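Local coordinates for protein tRNA (cytosine(38)-C(5))-methyltransferase (Schizosaccharomyces pombe, PDB 6FDF) that methylates carbon 5 of cytosine 38 in the anticodon loop of tRNA(Asp), with S-adenosyl-L-methionine as methyl donor, at residues L222-I231 with F269-Y280. Residues are numbered along the deposited sequence; the frame is centred on the assembly and turned at random.
Sequences LNKWGHQFDI and FERNRMALQLRY
Arg273 reaches across to Leu222 and Asn223 of helix 219-225. Its CB lies over the centre of the Phe269 ring, 3.7 Å above the plane. CG stands between the backbone N and the carbonyl carbon (chi1 60°). CD then passes Leu222 CB and comes 3.4 Å from Asn223 OD1, which sits over one face of the guanidinium. The chain bends at chi3 (71°), and this turns NH1 back to donate to Leu222 O at 2.9 Å. That oxygen lies in the guanidinium plane and also takes a weak bond from Gly226 N. NH2 ends near His227 CE1.

His227 NE2 donates to Glu270 OE2 at 2.6 Å, nearly straight (163°). OE2 uses its syn lone pair, and ring and carboxylate are almost coplanar. Phe269 CE1 lies over one face of the imidazole, while Phe269 CZ packs 3.5 Å from Gly226 C.

Leu222 CD1 touches Met274 SD. Leu278 divides its methyls: CD1 meets Leu222 CD2, and CD2 meets Ile231 CG2 at 3.6 Å. Ile231 and Leu278 belong to the outer strands of a small three-stranded sheet, with strand 256-258 between them.

The contact joins helices 219-225 and 265-272 to this sheet, away from the cofactor pocket. Both side-chain bonds lie on one side of the apolar cluster. Glu270 would tend to favour a protonated His227, while the nearby Arg273 would oppose it.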
loop_
_atom_site.group_PDB
_atom_site.type_symbol
_atom_site.label_atom_id
_atom_site.label_comp_id
_atom_site.label_asym_id
_atom_site.label_seq_id
_atom_site.Cartn_x
_atom_site.Cartn_y
_atom_site.Cartn_z
ATOM N N LEU A 222 19.029 -18.186 10.600
ATOM C CA LEU A 222 18.291 -19.443 10.475
ATOM C C LEU A 222 18.500 -20.344 11.688
ATOM O O LEU A 222 17.585 -21.080 12.084
ATOM C CB LEU A 222 18.705 -20.167 9.189
ATOM C CG LEU A 222 18.153 -19.586 7.883
ATOM C CD1 LEU A 222 18.806 -20.221 6.667
ATOM C CD2 LEU A 222 16.643 -19.764 7.824
ATOM N N ASN A 223 19.690 -20.307 12.291
ATOM C CA ASN A 223 19.946 -21.140 13.460
ATOM C C ASN A 223 19.256 -20.596 14.705
ATOM O O ASN A 223 18.850 -21.373 15.577
ATOM C CB ASN A 223 21.449 -21.267 13.700
ATOM C CG ASN A 223 22.101 -22.286 12.787
ATOM O OD1 ASN A 223 21.422 -23.118 12.179
ATOM N ND2 ASN A 223 23.424 -22.229 12.687
ATOM N N LYS A 224 19.128 -19.274 14.817
ATOM C CA LYS A 224 18.559 -18.674 16.018
ATOM C C LYS A 224 17.036 -18.608 15.981
ATOM O O LYS A 224 16.381 -18.887 16.992
ATOM C CB LYS A 224 19.136 -17.271 16.225
ATOM C CG LYS A 224 18.726 -16.621 17.537
ATOM C CD LYS A 224 18.883 -17.583 18.705
ATOM C CE LYS A 224 19.692 -16.960 19.832
ATOM N NZ LYS A 224 19.094 -15.678 20.292
ATOM N N TRP A 225 16.457 -18.231 14.841
ATOM C CA TRP A 225 15.028 -17.957 14.748
ATOM C C TRP A 225 14.372 -18.674 13.573
ATOM O O TRP A 225 13.223 -18.357 13.241
ATOM C CB TRP A 225 14.759 -16.451 14.613
ATOM C CG TRP A 225 15.386 -15.577 15.673
ATOM C CD1 TRP A 225 16.323 -14.598 15.477
ATOM C CD2 TRP A 225 15.104 -15.584 17.080
ATOM N NE1 TRP A 225 16.647 -14.003 16.676
ATOM C CE2 TRP A 225 15.913 -14.587 17.674
ATOM C CE3 TRP A 225 14.253 -16.334 17.895
ATOM C CZ2 TRP A 225 15.893 -14.325 19.043
ATOM C CZ3 TRP A 225 14.237 -16.075 19.257
ATOM C CH2 TRP A 225 15.053 -15.078 19.817
ATOM N N GLY A 226 15.083 -19.596 12.916
ATOM C CA GLY A 226 14.640 -20.094 11.621
ATOM C C GLY A 226 13.281 -20.766 11.630
ATOM O O GLY A 226 12.562 -20.727 10.628
ATOM N N HIS A 227 12.894 -21.373 12.756
ATOM C CA HIS A 227 11.581 -22.012 12.821
ATOM C C HIS A 227 10.436 -21.009 12.708
ATOM O O HIS A 227 9.299 -21.415 12.451
ATOM C CB HIS A 227 11.451 -22.831 14.107
ATOM C CG HIS A 227 12.330 -24.045 14.138
ATOM N ND1 HIS A 227 13.499 -24.102 14.867
ATOM C CD2 HIS A 227 12.217 -25.242 13.515
ATOM C CE1 HIS A 227 14.062 -25.285 14.700
ATOM N NE2 HIS A 227 13.305 -25.996 13.883
ATOM N N GLN A 228 10.705 -19.713 12.889
ATOM C CA GLN A 228 9.661 -18.702 12.783
ATOM C C GLN A 228 9.402 -18.239 11.351
ATOM O O GLN A 228 8.407 -17.542 11.115
ATOM C CB GLN A 228 10.003 -17.500 13.670
ATOM C CG GLN A 228 9.549 -17.670 15.115
ATOM C CD GLN A 228 10.694 -17.841 16.092
ATOM O OE1 GLN A 228 11.491 -18.771 15.980
ATOM N NE2 GLN A 228 10.771 -16.946 17.069
ATOM N N PHE A 229 10.276 -18.566 10.402
ATOM C CA PHE A 229 10.042 -18.176 9.016
ATOM C C PHE A 229 8.850 -18.925 8.435
ATOM O O PHE A 229 8.641 -20.107 8.719
ATOM C CB PHE A 229 11.270 -18.464 8.148
ATOM C CG PHE A 229 12.353 -17.427 8.243
ATOM C CD1 PHE A 229 12.144 -16.141 7.774
ATOM C CD2 PHE A 229 13.602 -17.759 8.749
ATOM C CE1 PHE A 229 13.154 -15.185 7.843
ATOM C CE2 PHE A 229 14.613 -16.816 8.819
ATOM C CZ PHE A 229 14.387 -15.525 8.358
ATOM N N ASP A 230 8.087 -18.234 7.593
ATOM C CA ASP A 230 7.157 -18.881 6.674
ATOM C C ASP A 230 7.881 -19.094 5.351
ATOM O O ASP A 230 8.302 -18.126 4.709
ATOM C CB ASP A 230 5.901 -18.035 6.469
ATOM C CG ASP A 230 4.928 -18.665 5.486
ATOM O OD1 ASP A 230 4.326 -19.701 5.829
ATOM O OD2 ASP A 230 4.766 -18.126 4.368
ATOM N N ILE A 231 8.037 -20.357 4.952
ATOM C CA ILE A 231 8.787 -20.711 3.753
ATOM C C ILE A 231 7.802 -21.037 2.641
ATOM O O ILE A 231 6.902 -21.867 2.824
ATOM C CB ILE A 231 9.730 -21.897 4.017
ATOM C CG1 ILE A 231 10.746 -21.542 5.107
ATOM C CG2 ILE A 231 10.438 -22.314 2.732
ATOM C CD1 ILE A 231 11.590 -22.715 5.561
ATOM N N PHE A 269 14.519 -29.131 6.918
ATOM C CA PHE A 269 14.965 -28.035 7.774
ATOM C C PHE A 269 15.758 -28.559 8.966
ATOM O O PHE A 269 16.796 -27.993 9.327
ATOM C CB PHE A 269 13.768 -27.207 8.238
ATOM C CG PHE A 269 14.147 -25.872 8.829
ATOM C CD1 PHE A 269 14.535 -25.772 10.159
ATOM C CD2 PHE A 269 14.123 -24.726 8.056
ATOM C CE1 PHE A 269 14.890 -24.548 10.710
ATOM C CE2 PHE A 269 14.477 -23.492 8.598
ATOM C CZ PHE A 269 14.860 -23.409 9.930
ATOM N N GLU A 270 15.288 -29.649 9.586
ATOM C CA GLU A 270 16.026 -30.231 10.703
ATOM C C GLU A 270 17.298 -30.922 10.233
ATOM O O GLU A 270 18.292 -30.959 10.969
ATOM C CB GLU A 270 15.137 -31.216 11.466
ATOM C CG GLU A 270 13.876 -30.597 12.057
ATOM C CD GLU A 270 14.159 -29.380 12.928
ATOM O OE1 GLU A 270 15.208 -29.356 13.610
ATOM O OE2 GLU A 270 13.332 -28.448 12.925
ATOM N N ARG A 271 17.285 -31.472 9.017
ATOM C CA ARG A 271 18.454 -32.178 8.502
ATOM C C ARG A 271 19.597 -31.212 8.223
ATOM O O ARG A 271 20.714 -31.395 8.721
ATOM C CB ARG A 271 18.072 -32.960 7.243
ATOM C CG ARG A 271 17.176 -34.165 7.527
ATOM C CD ARG A 271 16.762 -34.905 6.260
ATOM N NE ARG A 271 16.059 -36.149 6.578
ATOM C CZ ARG A 271 15.333 -36.848 5.709
ATOM N NH1 ARG A 271 15.198 -36.427 4.457
ATOM N NH2 ARG A 271 14.739 -37.971 6.093
ATOM N N ASN A 272 19.332 -30.182 7.413
ATOM C CA ASN A 272 20.324 -29.157 7.088
ATOM C C ASN A 272 19.546 -27.988 6.483
ATOM O O ASN A 272 19.248 -28.002 5.285
ATOM C CB ASN A 272 21.384 -29.686 6.132
ATOM C CG ASN A 272 22.327 -28.599 5.632
ATOM O OD1 ASN A 272 22.353 -27.482 6.154
ATOM N ND2 ASN A 272 23.110 -28.927 4.612
ATOM N N ARG A 273 19.223 -26.994 7.316
ATOM C CA ARG A 273 18.397 -25.883 6.862
ATOM C C ARG A 273 19.090 -25.035 5.804
ATOM O O ARG A 273 18.411 -24.327 5.053
ATOM C CB ARG A 273 17.981 -25.012 8.052
ATOM C CG ARG A 273 19.146 -24.403 8.824
ATOM C CD ARG A 273 18.723 -23.972 10.218
ATOM N NE ARG A 273 18.465 -25.124 11.077
ATOM C CZ ARG A 273 17.893 -25.055 12.276
ATOM N NH1 ARG A 273 17.510 -23.886 12.773
ATOM N NH2 ARG A 273 17.700 -26.162 12.980
ATOM N N MET A 274 20.420 -25.090 5.713
ATOM C CA MET A 274 21.098 -24.330 4.668
ATOM C C MET A 274 20.937 -24.968 3.295
ATOM O O MET A 274 21.090 -24.277 2.283
ATOM C CB MET A 274 22.583 -24.169 5.000
ATOM C CG MET A 274 22.845 -23.422 6.296
ATOM S SD MET A 274 21.906 -21.890 6.391
ATOM C CE MET A 274 22.764 -20.907 5.166
ATOM N N ALA A 275 20.628 -26.263 3.233
ATOM C CA ALA A 275 20.449 -26.938 1.954
ATOM C C ALA A 275 19.124 -26.594 1.289
ATOM O O ALA A 275 18.915 -26.960 0.126
ATOM C CB ALA A 275 20.550 -28.453 2.139
ATOM N N LEU A 276 18.229 -25.904 1.995
ATOM C CA LEU A 276 16.992 -25.422 1.402
ATOM C C LEU A 276 17.208 -24.235 0.477
ATOM O O LEU A 276 16.276 -23.869 -0.248
ATOM C CB LEU A 276 15.998 -25.032 2.496
ATOM C CG LEU A 276 15.407 -26.206 3.277
ATOM C CD1 LEU A 276 14.666 -25.702 4.508
ATOM C CD2 LEU A 276 14.489 -27.029 2.381
ATOM N N GLN A 277 18.399 -23.631 0.492
ATOM C CA GLN A 277 18.718 -22.496 -0.375
ATOM C C GLN A 277 17.671 -21.398 -0.222
ATOM O O GLN A 277 17.057 -20.942 -1.190
ATOM C CB GLN A 277 18.844 -22.938 -1.836
ATOM C CG GLN A 277 19.814 -24.083 -2.064
ATOM C CD GLN A 277 19.898 -24.482 -3.526
ATOM O OE1 GLN A 277 19.635 -25.629 -3.884
ATOM N NE2 GLN A 277 20.255 -23.529 -4.380
ATOM N N LEU A 278 17.468 -20.974 1.024
ATOM C CA LEU A 278 16.460 -19.973 1.340
ATOM C C LEU A 278 17.003 -18.582 1.056
ATOM O O LEU A 278 18.118 -18.247 1.473
ATOM C CB LEU A 278 16.055 -20.087 2.809
ATOM C CG LEU A 278 15.421 -21.422 3.197
ATOM C CD1 LEU A 278 15.538 -21.660 4.699
ATOM C CD2 LEU A 278 13.969 -21.442 2.773
ATOM N N ARG A 279 16.208 -17.765 0.370
ATOM C CA ARG A 279 16.567 -16.381 0.105
ATOM C C ARG A 279 15.373 -15.477 0.372
ATOM O O ARG A 279 14.220 -15.914 0.333
ATOM C CB ARG A 279 17.054 -16.180 -1.340
ATOM C CG ARG A 279 15.979 -16.320 -2.425
ATOM C CD ARG A 279 16.553 -15.830 -3.761
ATOM N NE ARG A 279 15.690 -16.046 -4.925
ATOM C CZ ARG A 279 14.741 -15.197 -5.320
ATOM N NH1 ARG A 279 14.502 -14.089 -4.627
ATOM N NH2 ARG A 279 14.021 -15.462 -6.407
ATOM N N TYR A 280 15.661 -14.203 0.645
ATOM C CA TYR A 280 14.615 -13.192 0.657
ATOM C C TYR A 280 14.133 -12.935 -0.766
ATOM O O TYR A 280 14.874 -13.117 -1.734
ATOM C CB TYR A 280 15.134 -11.888 1.276
ATOM C CG TYR A 280 15.619 -12.064 2.697
ATOM C CD1 TYR A 280 14.712 -12.222 3.742
ATOM C CD2 TYR A 280 16.977 -12.074 2.997
ATOM C CE1 TYR A 280 15.143 -12.397 5.047
ATOM C CE2 TYR A 280 17.420 -12.243 4.301
ATOM C CZ TYR A 280 16.497 -12.399 5.322
ATOM O OH TYR A 280 16.929 -12.570 6.622
#